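Local coordinates for MdcA (Pseudomonas aeruginosa, PDB 5VIT), which is the alpha subunit of malonate decarboxylase and probably transfers the acyl carrier protein from acetate to malonate, at residues T133-E136 with L137-R140. Sequence-based numbering, arbitrary orientation.
Sequences TYIE and LYAR
Tyr138 turns its CG anti to its own carbonyl carbon (chi1 -47°), which lays the phenol ring back along the preceding turn. Tyr134 O sits over the centre of one face of the ring, 3.3 Å from its plane. Ile135 N lies over the same face, nearer the rim. The far end of the ring reaches the base of the other tyrosine, Tyr138 OH standing 3.7 Å from Tyr134 CB. Ile135 CG1 meets Tyr138 CD1 at 4.0 Å, the two side chains crossing at about a right angle. The hydroxyl of Tyr138 is hydrogen-bonded to Asp171, and Met342 and Arg341 of helix 341-350 pack against this residue. A short helix begins at Tyr134, just after strand 127-131, an outermost strand of a parallel sheet within the chain. Four successive i to i+4 bonds run through it: Leu137 N to Thr133 O, Tyr138 N to Tyr134 O at 3.0 Å, Ala139 N to Ile135 O, and Arg140 N to Glu136 O at 3.2 Å. Tyr134 O therefore accepts the amide of Tyr138 while resting on that residue's own ring. Thr133 occupies the N-cap position, but its OG1 bonds to Gly380 O and caps no helix amide. Glu136, its chain extended, supplies the N3 half of a capping box whose Thr133 half is absent: Glu136 OE2 takes the N-H of Thr133 at 3.1 Å in a fairly straight bond (163°), which would place negative charge near the helix's positive end. Arg140 CG touches Glu136 O at 3.4 Å, whereas its bent chain carries the guanidinium to a salt bridge with Asp144. The end of the Tyr134 side chain leads off to pack on Phe109 and Ser108, its nearest atom about 3 Å from a malonate ion, probably from the crystallisation liquor though it may mark a pocket.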
# COMPACT_ATOMS: atom_id res chain seq x y z
N THR A 133 31.60 -7.87 -3.25
CA THR A 133 30.64 -8.83 -3.77
C THR A 133 31.43 -9.80 -4.66
O THR A 133 32.46 -9.42 -5.22
CB THR A 133 29.46 -8.14 -4.53
OG1 THR A 133 28.50 -9.13 -4.93
CG2 THR A 133 29.92 -7.37 -5.76
N TYR A 134 30.97 -11.05 -4.76
CA TYR A 134 31.75 -12.14 -5.38
C TYR A 134 32.43 -11.74 -6.70
O TYR A 134 33.65 -11.85 -6.84
CB TYR A 134 30.86 -13.37 -5.63
CG TYR A 134 30.14 -13.89 -4.39
CD1 TYR A 134 28.75 -13.85 -4.29
CD2 TYR A 134 30.86 -14.39 -3.31
CE1 TYR A 134 28.10 -14.31 -3.14
CE2 TYR A 134 30.22 -14.84 -2.17
CZ TYR A 134 28.84 -14.80 -2.09
OH TYR A 134 28.24 -15.25 -0.95
N ILE A 135 31.63 -11.30 -7.66
CA ILE A 135 32.12 -11.10 -9.01
C ILE A 135 33.07 -9.89 -9.05
O ILE A 135 33.96 -9.82 -9.87
CB ILE A 135 30.93 -11.00 -10.00
CG1 ILE A 135 31.30 -11.59 -11.35
CG2 ILE A 135 30.39 -9.59 -10.13
CD1 ILE A 135 30.18 -11.45 -12.39
N GLU A 136 32.89 -8.96 -8.11
CA GLU A 136 33.84 -7.87 -7.94
C GLU A 136 35.20 -8.43 -7.50
O GLU A 136 36.26 -8.01 -7.99
CB GLU A 136 33.30 -6.86 -6.92
CG GLU A 136 34.28 -5.79 -6.52
CD GLU A 136 33.78 -4.95 -5.38
OE1 GLU A 136 34.22 -3.79 -5.25
OE2 GLU A 136 32.95 -5.45 -4.60
N LEU A 137 35.17 -9.39 -6.59
CA LEU A 137 36.39 -10.04 -6.11
C LEU A 137 37.10 -10.80 -7.24
O LEU A 137 38.31 -10.67 -7.39
CB LEU A 137 36.08 -10.99 -4.94
CG LEU A 137 37.28 -11.54 -4.15
CD1 LEU A 137 38.12 -10.41 -3.56
CD2 LEU A 137 36.82 -12.48 -3.03
N TYR A 138 36.36 -11.57 -8.03
CA TYR A 138 36.98 -12.25 -9.18
C TYR A 138 37.65 -11.21 -10.09
O TYR A 138 38.79 -11.39 -10.50
CB TYR A 138 35.97 -13.07 -10.02
CG TYR A 138 35.04 -13.96 -9.21
CD1 TYR A 138 33.74 -14.24 -9.66
CD2 TYR A 138 35.45 -14.55 -8.02
CE1 TYR A 138 32.89 -15.07 -8.93
CE2 TYR A 138 34.61 -15.36 -7.29
CZ TYR A 138 33.33 -15.62 -7.74
OH TYR A 138 32.50 -16.43 -6.99
N ALA A 139 36.94 -10.10 -10.36
CA ALA A 139 37.48 -9.05 -11.21
C ALA A 139 38.89 -8.58 -10.79
O ALA A 139 39.77 -8.47 -11.66
CB ALA A 139 36.51 -7.86 -11.23
N ARG A 140 39.12 -8.34 -9.49
CA ARG A 140 40.43 -7.85 -9.02
C ARG A 140 41.56 -8.83 -9.34
O ARG A 140 42.74 -8.44 -9.44
CB ARG A 140 40.47 -7.61 -7.50
CG ARG A 140 39.27 -6.99 -6.79
CD ARG A 140 39.41 -5.53 -6.44
NE ARG A 140 40.68 -5.06 -5.86
CZ ARG A 140 40.88 -4.67 -4.60
NH1 ARG A 140 39.92 -4.76 -3.68
NH2 ARG A 140 42.06 -4.18 -4.24